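Local coordinates for protein acetyltransferase, GNAT family (Colwellia psychrerythraea, PDB 3IWG) that probably transfers an acyl group, most likely acetyl from acetyl-coenzyme A, to an acceptor substrate, as other members of the GNAT superfamily do, at residues 226-231 with 254-259; 195-200 with 232-237; 210-215 with 222-227; 28-33 with 241-246; 151-156 with 184-189. All blocks are in the same frame, centred on the assembly; numbering follows the deposited sequence.

Interaction 1 (226-231 with 254-259); sequences KVLTFL and QKAIAH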
# COMPACT_ATOMS: atom_id res chain seq x y z
N LYS A 226 -10.82 -18.08 17.56
CA LYS A 226 -9.49 -18.54 17.84
C LYS A 226 -8.43 -17.58 17.33
O LYS A 226 -7.36 -17.44 17.95
CB LYS A 226 -9.30 -19.91 17.23
CG LYS A 226 -10.22 -20.97 17.81
CD LYS A 226 -9.56 -22.32 17.80
CE LYS A 226 -10.15 -23.35 16.84
NZ LYS A 226 -10.86 -24.37 17.64
N VAL A 227 -8.75 -16.92 16.22
CA VAL A 227 -7.81 -16.01 15.57
C VAL A 227 -7.67 -14.78 16.45
O VAL A 227 -6.58 -14.35 16.77
CB VAL A 227 -8.27 -15.62 14.13
CG1 VAL A 227 -7.43 -14.53 13.57
CG2 VAL A 227 -8.21 -16.82 13.24
N LEU A 228 -8.81 -14.26 16.87
CA LEU A 228 -8.84 -13.12 17.77
C LEU A 228 -8.06 -13.44 19.06
O LEU A 228 -7.28 -12.63 19.54
CB LEU A 228 -10.28 -12.74 18.05
CG LEU A 228 -10.93 -11.97 16.92
CD1 LEU A 228 -12.42 -11.83 17.19
CD2 LEU A 228 -10.31 -10.58 16.86
N THR A 229 -8.23 -14.65 19.59
CA THR A 229 -7.54 -15.03 20.81
C THR A 229 -6.03 -15.02 20.59
O THR A 229 -5.30 -14.52 21.42
CB THR A 229 -8.00 -16.40 21.33
OG1 THR A 229 -9.42 -16.34 21.54
CG2 THR A 229 -7.31 -16.75 22.64
N PHE A 230 -5.56 -15.56 19.47
CA PHE A 230 -4.12 -15.52 19.17
C PHE A 230 -3.63 -14.08 19.08
O PHE A 230 -2.61 -13.73 19.64
CB PHE A 230 -3.86 -16.18 17.82
CG PHE A 230 -2.43 -16.14 17.39
CD1 PHE A 230 -1.95 -15.07 16.68
CD2 PHE A 230 -1.58 -17.19 17.67
CE1 PHE A 230 -0.64 -15.02 16.27
CE2 PHE A 230 -0.25 -17.15 17.25
CZ PHE A 230 0.21 -16.07 16.55
N LEU A 231 -4.36 -13.29 18.33
CA LEU A 231 -3.97 -11.97 17.99
C LEU A 231 -3.89 -11.13 19.27
O LEU A 231 -2.98 -10.28 19.41
CB LEU A 231 -4.96 -11.37 17.00
CG LEU A 231 -4.90 -11.80 15.52
CD1 LEU A 231 -6.02 -11.14 14.80
CD2 LEU A 231 -3.56 -11.47 14.85
N GLN A 254 -19.56 -10.00 15.42
CA GLN A 254 -19.90 -9.50 16.74
C GLN A 254 -19.90 -10.67 17.70
O GLN A 254 -19.37 -10.58 18.82
CB GLN A 254 -21.26 -8.80 16.74
CG GLN A 254 -21.24 -7.46 15.96
CD GLN A 254 -22.65 -6.90 15.69
OE1 GLN A 254 -23.55 -7.05 16.53
NE2 GLN A 254 -22.82 -6.22 14.58
N LYS A 255 -20.48 -11.78 17.24
CA LYS A 255 -20.55 -12.98 18.04
C LYS A 255 -19.10 -13.42 18.37
O LYS A 255 -18.81 -13.62 19.52
CB LYS A 255 -21.38 -14.06 17.29
CG LYS A 255 -21.74 -15.32 18.04
CD LYS A 255 -22.21 -16.48 17.06
CE LYS A 255 -23.28 -17.43 17.66
NZ LYS A 255 -22.82 -18.53 18.62
N ALA A 256 -18.20 -13.53 17.38
CA ALA A 256 -16.83 -14.03 17.65
C ALA A 256 -16.06 -13.04 18.57
O ALA A 256 -15.30 -13.43 19.47
CB ALA A 256 -16.05 -14.20 16.34
N ILE A 257 -16.28 -11.77 18.34
CA ILE A 257 -15.58 -10.76 19.10
C ILE A 257 -15.98 -10.88 20.56
O ILE A 257 -15.12 -10.87 21.42
CB ILE A 257 -15.82 -9.39 18.56
CG1 ILE A 257 -15.11 -9.27 17.21
CG2 ILE A 257 -15.30 -8.34 19.50
CD1 ILE A 257 -15.45 -8.02 16.44
N ALA A 258 -17.26 -11.08 20.82
CA ALA A 258 -17.73 -11.05 22.20
C ALA A 258 -17.34 -12.38 22.84
O ALA A 258 -17.04 -12.42 24.02
CB ALA A 258 -19.20 -10.83 22.25
N HIS A 259 -17.28 -13.47 22.06
CA HIS A 259 -16.79 -14.74 22.59
C HIS A 259 -15.30 -14.69 22.89
O HIS A 259 -14.82 -15.40 23.76
CB HIS A 259 -17.02 -15.89 21.62
CG HIS A 259 -18.46 -16.26 21.43
ND1 HIS A 259 -19.43 -16.01 22.39
CD2 HIS A 259 -19.08 -16.92 20.42
CE1 HIS A 259 -20.59 -16.47 21.95
NE2 HIS A 259 -20.41 -17.02 20.77
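The flat group that L228 meets across this contact is a peptide unit, for its CD1 methyl lies 4.0 Å from A256 O. One turn away on helix 251-259 the H259 ring carries K255 O over one face, near its rim, and K255 NZ at its edge in plane; this ring stays clear of L228. The contact itself is aliphatic. With CG anti to the carbonyl carbon (chi1 -78°), L228 holds CD1 out toward the neighbouring helix, where it settles 3.7 Å from I257 CG1 and 3.8 Å from I257 CA. I257 starts off pointing the other way, yet its CG1 still borders the leucine methyl. A256 adds a looser flank, its CB 4.4 Å from L228 CD1. The two helices are 223-237, whose N-terminal end belongs to the acetyl-CoA motif of GNAT proteins, and 251-259, which precedes the last strand. The CA atoms of L228 and I257 are 7.3 Å apart, and no hydrogen bond crosses the contact. L228 also packs on M212 of strand 207-214, and I257 on C244 and T246 of strand 241-247. The A256 side chain is about 5 Å, nearest atoms, from a bound sulfate that probably comes from the crystallisation liquor.

Interaction 2 (195-200 with 232-237); sequences GECRLF and TKHAAT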
# COMPACT_ATOMS: atom_id res chain seq x y z
N GLY A 195 -5.11 -12.84 9.95
CA GLY A 195 -5.30 -11.98 11.09
C GLY A 195 -4.34 -10.82 11.04
O GLY A 195 -3.20 -10.96 10.58
N GLU A 196 -4.80 -9.68 11.55
CA GLU A 196 -4.04 -8.43 11.64
C GLU A 196 -3.96 -7.95 13.10
O GLU A 196 -4.96 -7.91 13.79
CB GLU A 196 -4.70 -7.34 10.81
CG GLU A 196 -4.96 -7.78 9.39
CD GLU A 196 -5.55 -6.68 8.46
OE1 GLU A 196 -5.67 -5.50 8.86
OE2 GLU A 196 -5.88 -7.02 7.30
N CYS A 197 -2.75 -7.63 13.55
CA CYS A 197 -2.52 -7.07 14.85
C CYS A 197 -1.73 -5.77 14.64
O CYS A 197 -0.49 -5.79 14.62
CB CYS A 197 -1.71 -8.05 15.67
SG CYS A 197 -1.36 -7.54 17.38
N ARG A 198 -2.45 -4.66 14.48
CA ARG A 198 -1.82 -3.44 13.99
C ARG A 198 -1.47 -2.50 15.09
O ARG A 198 -2.30 -2.21 15.94
CB ARG A 198 -2.77 -2.68 13.12
CG ARG A 198 -3.34 -3.42 11.89
CD ARG A 198 -4.50 -2.54 11.36
NE ARG A 198 -5.46 -3.41 10.77
CZ ARG A 198 -6.72 -3.60 11.13
NH1 ARG A 198 -7.41 -4.51 10.44
NH2 ARG A 198 -7.31 -2.87 12.06
N LEU A 199 -0.28 -1.96 15.04
CA LEU A 199 0.12 -0.97 16.01
C LEU A 199 -0.26 0.36 15.47
O LEU A 199 -0.40 0.51 14.28
CB LEU A 199 1.63 -0.99 16.23
CG LEU A 199 2.05 -2.04 17.24
CD1 LEU A 199 1.47 -3.40 16.91
CD2 LEU A 199 3.63 -2.07 17.36
N PHE A 200 -0.39 1.31 16.37
CA PHE A 200 -0.54 2.72 16.02
C PHE A 200 0.79 3.45 16.12
O PHE A 200 1.52 3.32 17.12
CB PHE A 200 -1.48 3.35 17.00
CG PHE A 200 -2.88 2.85 16.87
CD1 PHE A 200 -3.75 3.45 15.98
CD2 PHE A 200 -3.33 1.79 17.64
CE1 PHE A 200 -5.06 3.01 15.88
CE2 PHE A 200 -4.62 1.32 17.53
CZ PHE A 200 -5.50 1.94 16.66
N THR A 232 -4.82 -11.36 20.20
CA THR A 232 -4.83 -10.70 21.53
C THR A 232 -3.59 -11.08 22.33
O THR A 232 -2.96 -10.21 22.96
CB THR A 232 -6.10 -11.05 22.40
OG1 THR A 232 -7.29 -10.69 21.71
CG2 THR A 232 -6.08 -10.27 23.74
N LYS A 233 -3.24 -12.37 22.30
CA LYS A 233 -2.06 -12.80 23.03
C LYS A 233 -0.80 -12.13 22.44
O LYS A 233 0.06 -11.68 23.19
CB LYS A 233 -1.90 -14.31 23.04
CG LYS A 233 -0.95 -14.74 24.13
CD LYS A 233 -0.09 -16.00 23.80
CE LYS A 233 -0.66 -17.33 24.38
NZ LYS A 233 0.31 -18.47 24.29
N HIS A 234 -0.71 -12.06 21.11
CA HIS A 234 0.43 -11.46 20.45
C HIS A 234 0.50 -9.98 20.79
O HIS A 234 1.57 -9.44 20.94
CB HIS A 234 0.34 -11.64 18.92
CG HIS A 234 1.54 -11.13 18.17
ND1 HIS A 234 2.69 -11.88 17.99
CD2 HIS A 234 1.75 -9.95 17.54
CE1 HIS A 234 3.57 -11.17 17.31
NE2 HIS A 234 3.03 -9.99 17.03
N ALA A 235 -0.64 -9.32 20.89
CA ALA A 235 -0.64 -7.94 21.36
C ALA A 235 -0.13 -7.86 22.78
O ALA A 235 0.78 -7.08 23.08
CB ALA A 235 -2.01 -7.30 21.23
N ALA A 236 -0.67 -8.69 23.66
CA ALA A 236 -0.23 -8.69 25.03
C ALA A 236 1.32 -8.92 25.18
O ALA A 236 1.94 -8.25 25.96
CB ALA A 236 -1.05 -9.72 25.90
N THR A 237 1.94 -9.80 24.41
CA THR A 237 3.39 -9.91 24.51
C THR A 237 4.12 -8.62 24.14
O THR A 237 5.24 -8.41 24.63
CB THR A 237 3.97 -11.02 23.64
OG1 THR A 237 3.88 -10.64 22.25
CG2 THR A 237 3.25 -12.36 23.92
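The sulfur-aromatic contact comes first: C197 SG approaches the edge of the H234 imidazole, close to the ring plane, 3.9 Å from H234 CD2. Its direction from the ring centroid is 86° off the normal, so no face is stacked on. The thiol gets there because SG is anti to the backbone N (chi1 -178°), while H234 swings its own ring toward the strand. The apolar contact uses the same sulfur, as A235 CB also lies 3.9 Å from C197 SG, so one atom joins both helix residues. Here helix 223-237 lies over one face of the GNAT sheet, with strand 190-199 beneath it. Polar bonds run within each segment. On the sheet face turned from the helix, R198 grips E196 side-on, with E196 OE1 2.8 Å from R198 NE and 2.6 Å from R198 NH1 in a salt bridge. Both bonds lie 2° out of the guanidinium plane, and Y172 OH is a further hydrogen-bond partner of OE1, a crowd of partners that would fix its carboxylate. In the helix, T237 OG1 donates to H234 O over 2.9 Å. The H234 ring also makes an edge-to-face pair with F183.

Interaction 3 (210-215 with 222-227); sequences LGMIVA and GIAKKV. With SO4 (sulfate ion), chain C.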
# COMPACT_ATOMS: atom_id res chain seq x y z
N LEU A 210 -7.16 -5.01 15.99
CA LEU A 210 -7.20 -6.32 15.37
C LEU A 210 -8.23 -6.43 14.24
O LEU A 210 -9.27 -5.82 14.28
CB LEU A 210 -7.49 -7.39 16.42
CG LEU A 210 -6.72 -7.25 17.72
CD1 LEU A 210 -7.06 -8.38 18.71
CD2 LEU A 210 -5.19 -7.14 17.48
N GLY A 211 -7.91 -7.22 13.23
CA GLY A 211 -8.87 -7.59 12.18
C GLY A 211 -8.65 -9.03 11.79
O GLY A 211 -7.58 -9.59 12.04
N MSE A 212 -9.67 -9.65 11.24
CA MSE A 212 -9.56 -11.00 10.73
C MSE A 212 -10.48 -11.23 9.52
O MSE A 212 -11.50 -10.57 9.35
CB MSE A 212 -9.91 -12.09 11.74
CG MSE A 212 -10.31 -11.67 13.12
SE MSE A 212 -12.17 -11.25 13.33
CE MSE A 212 -12.24 -9.36 13.04
N ILE A 213 -10.07 -12.21 8.70
CA ILE A 213 -10.90 -12.76 7.66
C ILE A 213 -10.86 -14.27 7.75
O ILE A 213 -9.79 -14.88 7.70
CB ILE A 213 -10.36 -12.38 6.23
CG1 ILE A 213 -10.22 -10.87 6.04
CG2 ILE A 213 -11.27 -12.98 5.19
CD1 ILE A 213 -9.40 -10.47 4.65
N VAL A 214 -12.03 -14.88 7.85
CA VAL A 214 -12.14 -16.33 7.88
C VAL A 214 -12.51 -16.77 6.52
O VAL A 214 -13.35 -16.13 5.91
CB VAL A 214 -13.24 -16.83 8.85
CG1 VAL A 214 -13.43 -18.35 8.73
CG2 VAL A 214 -12.90 -16.43 10.23
N ALA A 215 -11.90 -17.84 6.04
CA ALA A 215 -12.26 -18.36 4.71
C ALA A 215 -13.76 -18.63 4.68
O ALA A 215 -14.33 -19.22 5.60
CB ALA A 215 -11.52 -19.63 4.37
N GLY A 222 -15.78 -21.87 14.32
CA GLY A 222 -15.15 -21.29 15.49
C GLY A 222 -13.83 -20.61 15.22
O GLY A 222 -13.15 -20.19 16.14
N ILE A 223 -13.49 -20.45 13.95
CA ILE A 223 -12.16 -20.04 13.60
C ILE A 223 -11.92 -18.62 14.01
O ILE A 223 -10.86 -18.33 14.56
CB ILE A 223 -11.88 -20.25 12.14
CG1 ILE A 223 -11.96 -21.76 11.82
CG2 ILE A 223 -10.49 -19.66 11.76
CD1 ILE A 223 -11.46 -22.17 10.42
N ALA A 224 -12.89 -17.72 13.81
CA ALA A 224 -12.60 -16.28 14.07
C ALA A 224 -12.30 -16.10 15.56
O ALA A 224 -11.38 -15.37 15.92
CB ALA A 224 -13.73 -15.38 13.63
N LYS A 225 -13.04 -16.78 16.44
CA LYS A 225 -12.76 -16.65 17.84
C LYS A 225 -11.30 -16.98 18.13
O LYS A 225 -10.62 -16.24 18.85
CB LYS A 225 -13.64 -17.54 18.67
CG LYS A 225 -13.38 -17.44 20.16
CD LYS A 225 -14.39 -18.31 20.92
CE LYS A 225 -14.19 -18.26 22.48
NZ LYS A 225 -13.38 -19.37 23.08
N LYS A 226 -10.82 -18.08 17.56
CA LYS A 226 -9.49 -18.54 17.84
C LYS A 226 -8.43 -17.58 17.33
O LYS A 226 -7.36 -17.44 17.95
CB LYS A 226 -9.30 -19.91 17.23
CG LYS A 226 -10.22 -20.97 17.81
CD LYS A 226 -9.56 -22.32 17.80
CE LYS A 226 -10.15 -23.35 16.84
NZ LYS A 226 -10.86 -24.37 17.64
N VAL A 227 -8.75 -16.92 16.22
CA VAL A 227 -7.81 -16.01 15.57
C VAL A 227 -7.67 -14.78 16.45
O VAL A 227 -6.58 -14.35 16.77
CB VAL A 227 -8.27 -15.62 14.13
CG1 VAL A 227 -7.43 -14.53 13.57
CG2 VAL A 227 -8.21 -16.82 13.24
S SO4 C . -16.75 -17.52 12.09
O1 SO4 C . -17.37 -18.33 11.04
O2 SO4 C . -16.75 -16.09 11.76
O3 SO4 C . -15.42 -18.04 12.27
O4 SO4 C . -17.49 -17.57 13.38
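V214 and A224 meet because the valine sets CG1 anti to its backbone N (chi1 173°), which turns CG2 to the helix start, 3.7 Å from A224 CB. M212, a selenomethionine, has an almost eclipsed first torsion (chi1 -1°) and bends again further out, so that its stem rather than its tip presses on the helix. M212 CB lies 3.9 Å from V227 CG1, whereas SE drifts off to 4.4 Å from A224 CB. V214 CG1 adds a contact of 4.2 Å with I223 CB, and no hydrogen bond links the segments. G222 occupies the N-cap position and precedes the first turn of the helix, where the A224 N-H points at the bound sulfate. A224 N donates to SO4 O3 across 3.0 Å, with an N-H...O angle of 157°, and V214 CG2 touches that same oxygen at 3.6 Å. R219 NH1 and G220 N are also hydrogen-bonded to the ion. The arrangement matches the acetyl-CoA motif of GNAT proteins, where the turn and helix N terminus receive the cofactor pyrophosphate; the sulfate, probably from the crystallisation liquor, is consistent with that role. The helix and strand run roughly antiparallel within the beta-alpha-beta unit of strand 207-214, helix 223-237 and strand 241-247. I223 and V227 pack further on A193 of strand 190-199, while I213, on the other sheet face, meets helix 151-162.

Interaction 4 (28-33 with 241-246); sequences IVPLDG and TSICST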
# COMPACT_ATOMS: atom_id res chain seq x y z
N ILE A 28 -12.64 9.21 24.78
CA ILE A 28 -12.89 8.45 26.00
C ILE A 28 -12.18 7.13 25.86
O ILE A 28 -11.63 6.62 26.83
CB ILE A 28 -14.43 8.17 26.26
CG1 ILE A 28 -15.20 9.46 26.47
CG2 ILE A 28 -14.65 7.34 27.54
CD1 ILE A 28 -14.47 10.47 27.38
N VAL A 29 -12.22 6.57 24.66
CA VAL A 29 -11.44 5.37 24.35
C VAL A 29 -10.60 5.62 23.13
O VAL A 29 -10.85 6.55 22.37
CB VAL A 29 -12.33 4.12 24.12
CG1 VAL A 29 -12.90 3.62 25.47
CG2 VAL A 29 -13.42 4.38 23.04
N PRO A 30 -9.63 4.75 22.88
CA PRO A 30 -8.97 4.87 21.56
C PRO A 30 -9.97 4.74 20.38
O PRO A 30 -10.90 3.93 20.43
CB PRO A 30 -7.95 3.72 21.58
CG PRO A 30 -8.53 2.74 22.65
CD PRO A 30 -9.09 3.65 23.70
N LEU A 31 -9.80 5.57 19.36
CA LEU A 31 -10.65 5.55 18.19
C LEU A 31 -10.19 4.57 17.10
O LEU A 31 -9.03 4.13 17.05
CB LEU A 31 -10.75 6.94 17.59
CG LEU A 31 -11.14 8.04 18.59
CD1 LEU A 31 -11.14 9.38 17.91
CD2 LEU A 31 -12.51 7.67 19.21
N ASP A 32 -11.11 4.25 16.21
CA ASP A 32 -10.85 3.27 15.18
C ASP A 32 -9.75 3.67 14.20
O ASP A 32 -9.88 4.64 13.46
CB ASP A 32 -12.08 3.00 14.34
CG ASP A 32 -11.84 1.87 13.40
OD1 ASP A 32 -11.91 0.72 13.88
OD2 ASP A 32 -11.48 2.12 12.21
N GLY A 33 -8.71 2.86 14.15
CA GLY A 33 -7.61 3.06 13.20
C GLY A 33 -7.92 3.32 11.74
O GLY A 33 -7.35 4.21 11.12
N THR A 241 -2.84 -3.28 24.64
CA THR A 241 -4.22 -3.68 24.94
C THR A 241 -4.97 -3.80 23.62
O THR A 241 -4.80 -2.98 22.73
CB THR A 241 -4.87 -2.61 25.84
OG1 THR A 241 -4.18 -2.60 27.08
CG2 THR A 241 -6.30 -2.91 26.15
N SER A 242 -5.83 -4.80 23.49
CA SER A 242 -6.44 -5.04 22.21
C SER A 242 -7.80 -4.36 22.10
O SER A 242 -8.60 -4.40 23.05
CB SER A 242 -6.60 -6.54 21.99
OG SER A 242 -5.36 -7.17 21.83
N ILE A 243 -8.05 -3.79 20.94
CA ILE A 243 -9.31 -3.25 20.53
C ILE A 243 -9.68 -3.81 19.14
O ILE A 243 -8.85 -4.38 18.44
CB ILE A 243 -9.28 -1.71 20.51
CG1 ILE A 243 -8.33 -1.16 19.46
CG2 ILE A 243 -8.81 -1.17 21.85
CD1 ILE A 243 -8.25 0.41 19.41
N CYS A 244 -10.96 -3.72 18.77
CA CYS A 244 -11.34 -3.96 17.41
C CYS A 244 -12.67 -3.34 17.12
O CYS A 244 -13.36 -2.90 18.03
CB CYS A 244 -11.33 -5.47 17.07
SG CYS A 244 -12.47 -6.41 17.96
N SER A 245 -13.03 -3.32 15.83
CA SER A 245 -14.37 -2.88 15.44
C SER A 245 -14.98 -3.73 14.36
O SER A 245 -14.28 -4.45 13.70
CB SER A 245 -14.36 -1.45 14.99
OG SER A 245 -13.58 -1.32 13.84
N THR A 246 -16.29 -3.68 14.22
CA THR A 246 -16.93 -4.31 13.08
C THR A 246 -18.21 -3.59 12.75
O THR A 246 -18.67 -2.79 13.54
CB THR A 246 -17.19 -5.78 13.35
OG1 THR A 246 -17.56 -6.39 12.12
CG2 THR A 246 -18.27 -6.00 14.40
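Residues P30 to D32 run extended alongside strand 241-246 and in the same sense, P30 CA being 8.2 Å from I243 CA and D32 CA 7.1 Å from S245 CA. At that separation side chains, not main-chain hydrogen bonds, bridge the gap. The contact joins two GNAT domains in tandem: the 28-33 loop belongs to the N-terminal acetyltransferase range, and the strand to the C-terminal one. I243 places CG1 between its backbone N and carbonyl carbon (chi1 65°), which stands the chain out from the strand toward the loop. I243 CD1 ends 4.0 Å from P30 CB, and I243 CG2 is likewise 4.0 Å from P30 CG, so the proline ring sits across both branches. L31 turns its side chain the other way, to A105 and M126, and its backbone N is hydrogen-bonded to Q204 OE1. Further along, D32 is the N-cap of helix 33-39. Its OD2 bonds to W35 N, leaving OD1 to serve the strand, and the two oxygens thus tie the start of the helix to the other domain. D32 reaches S245 by setting CG anti to the backbone N (chi1 -173°). S245 OG donates to D32 OD1 over 2.6 Å, arriving from above the carboxylate plane, 41° out of it.

Interaction 5 (151-156 with 184-189); sequences LTAFVT and GYWHKG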
# COMPACT_ATOMS: atom_id res chain seq x y z
N LEU A 151 2.75 -12.99 0.11
CA LEU A 151 1.83 -11.86 -0.10
C LEU A 151 0.73 -12.22 -1.05
O LEU A 151 -0.43 -11.86 -0.81
CB LEU A 151 2.58 -10.63 -0.61
CG LEU A 151 1.85 -9.33 -0.96
CD1 LEU A 151 1.13 -8.66 0.22
CD2 LEU A 151 2.92 -8.34 -1.56
N THR A 152 1.06 -12.92 -2.14
CA THR A 152 0.07 -13.12 -3.20
C THR A 152 -1.04 -14.04 -2.68
O THR A 152 -2.22 -13.88 -3.04
CB THR A 152 0.61 -13.70 -4.58
OG1 THR A 152 -0.53 -13.94 -5.44
CG2 THR A 152 1.34 -15.07 -4.40
N ALA A 153 -0.67 -15.01 -1.86
CA ALA A 153 -1.66 -15.91 -1.29
C ALA A 153 -2.60 -15.12 -0.37
O ALA A 153 -3.83 -15.25 -0.47
CB ALA A 153 -0.97 -17.06 -0.56
N PHE A 154 -2.05 -14.25 0.46
CA PHE A 154 -2.93 -13.41 1.27
C PHE A 154 -3.86 -12.54 0.42
O PHE A 154 -5.04 -12.37 0.71
CB PHE A 154 -2.11 -12.57 2.23
CG PHE A 154 -1.69 -13.32 3.49
CD1 PHE A 154 -2.54 -13.39 4.60
CD2 PHE A 154 -0.47 -13.93 3.57
CE1 PHE A 154 -2.12 -14.07 5.77
CE2 PHE A 154 -0.07 -14.61 4.72
CZ PHE A 154 -0.88 -14.69 5.82
N VAL A 155 -3.32 -11.96 -0.64
CA VAL A 155 -4.09 -11.04 -1.52
C VAL A 155 -5.22 -11.78 -2.20
O VAL A 155 -6.39 -11.35 -2.15
CB VAL A 155 -3.17 -10.33 -2.55
CG1 VAL A 155 -3.95 -9.77 -3.75
CG2 VAL A 155 -2.32 -9.21 -1.83
N THR A 156 -4.89 -12.92 -2.77
CA THR A 156 -5.91 -13.78 -3.34
C THR A 156 -6.95 -14.21 -2.30
O THR A 156 -8.16 -14.17 -2.56
CB THR A 156 -5.24 -15.04 -3.88
OG1 THR A 156 -4.31 -14.66 -4.89
CG2 THR A 156 -6.27 -15.98 -4.44
N GLY A 184 -1.27 -15.65 9.29
CA GLY A 184 -2.07 -16.61 8.55
C GLY A 184 -2.27 -17.87 9.35
O GLY A 184 -1.39 -18.28 10.11
N TYR A 185 -3.45 -18.46 9.21
CA TYR A 185 -3.75 -19.73 9.81
C TYR A 185 -3.96 -20.69 8.66
O TYR A 185 -4.88 -20.53 7.87
CB TYR A 185 -4.99 -19.62 10.70
CG TYR A 185 -5.47 -20.87 11.40
CD1 TYR A 185 -4.58 -21.69 12.09
CD2 TYR A 185 -6.82 -21.20 11.42
CE1 TYR A 185 -5.03 -22.83 12.76
CE2 TYR A 185 -7.28 -22.35 12.06
CZ TYR A 185 -6.39 -23.15 12.73
OH TYR A 185 -6.85 -24.25 13.39
N TRP A 186 -3.07 -21.67 8.59
CA TRP A 186 -2.85 -22.51 7.41
C TRP A 186 -3.23 -23.93 7.68
O TRP A 186 -3.10 -24.46 8.80
CB TRP A 186 -1.35 -22.52 7.03
CG TRP A 186 -0.83 -21.21 6.57
CD1 TRP A 186 -0.31 -20.22 7.34
CD2 TRP A 186 -0.77 -20.75 5.24
NE1 TRP A 186 0.08 -19.17 6.56
CE2 TRP A 186 -0.20 -19.47 5.26
CE3 TRP A 186 -1.12 -21.31 4.01
CZ2 TRP A 186 0.02 -18.73 4.09
CZ3 TRP A 186 -0.88 -20.58 2.84
CH2 TRP A 186 -0.33 -19.31 2.90
N HIS A 187 -3.66 -24.58 6.63
CA HIS A 187 -3.85 -26.00 6.67
C HIS A 187 -3.61 -26.55 5.31
O HIS A 187 -4.22 -26.10 4.34
CB HIS A 187 -5.26 -26.33 7.09
CG HIS A 187 -5.55 -27.79 7.11
ND1 HIS A 187 -6.66 -28.33 6.51
CD2 HIS A 187 -4.86 -28.82 7.65
CE1 HIS A 187 -6.65 -29.64 6.69
NE2 HIS A 187 -5.57 -29.96 7.38
N LYS A 188 -2.71 -27.53 5.24
CA LYS A 188 -2.40 -28.27 3.99
C LYS A 188 -2.06 -27.31 2.84
O LYS A 188 -2.63 -27.43 1.76
CB LYS A 188 -3.55 -29.20 3.62
CG LYS A 188 -3.56 -30.53 4.42
CD LYS A 188 -4.75 -31.50 4.03
CE LYS A 188 -4.50 -32.95 4.60
NZ LYS A 188 -5.67 -33.89 4.38
N GLY A 189 -1.17 -26.34 3.09
CA GLY A 189 -0.85 -25.32 2.10
C GLY A 189 -1.91 -24.26 1.79
O GLY A 189 -1.73 -23.44 0.90
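F154 spans the gap between helix 151-156 and strand 184-187, closing on G184 and W186. Its CB sets out neither toward nor away from the strand, and CG anti to the carbonyl carbon (chi1 -82°) then brings the ring nearer. Along one rim, F154 CE2 comes 4.2 Å from W186 CZ2, at an oblique angle. On the other, F154 CE1 lies 3.8 Å from G184 CA. The tip goes deepest, with F154 CZ 3.5 Å from G184 CA and 3.6 Å from G184 N, and both backbone atoms stand at the ring's edge, near its plane. G184 has no side chain, so the phenyl edge comes down directly on strand backbone; this glycine position is where helix and strand come nearest, F154 CA and G184 CA being 8.0 Å apart. W186 approaches from farther along the strand. Its indole swings inward, and W186 CH2 reaches A153 CB at 4.2 Å, the methyl lying at the indole's edge. No hydrogen bond crosses the contact. Within the helix, T156 OG1 and T156 N both bond to T152 O, from opposite faces of its plane. The short axes cross almost at right angles (93°), their closest approach being 11.2 Å, an interval bridged mainly by F154 and W186. This helix lies across the outer strands of the C-terminal GNAT sheet. T152 packs on P41 of the second subunit; F154 also touches Y173 of helix 166-178 and L191 of strand 190-199, while W186 rests on L191 too.

Overall arrangement
From the N terminus, interaction 4 opens first, at 28-33, and closes only at 241-246, a loop of 207 residues that ties the N-terminal domain to the C-terminal one. Within that span, interaction 5 comes and goes first, fastening helix 151-162 to strand 182-187. Interaction 2 then runs from 195-200 to 232-237 and encloses the short interaction 3, whose strand 207-214 leads through a short loop into helix 223-237. Interaction 1 starts on that helix where interaction 3 ends, and its closure at 254-259 crosses both interaction 2 and interaction 4. Interactions 1, 2 and 3 thus share helix 223-237, joining it to helix 251-259 and to neighbouring strands 190-199 and 207-214.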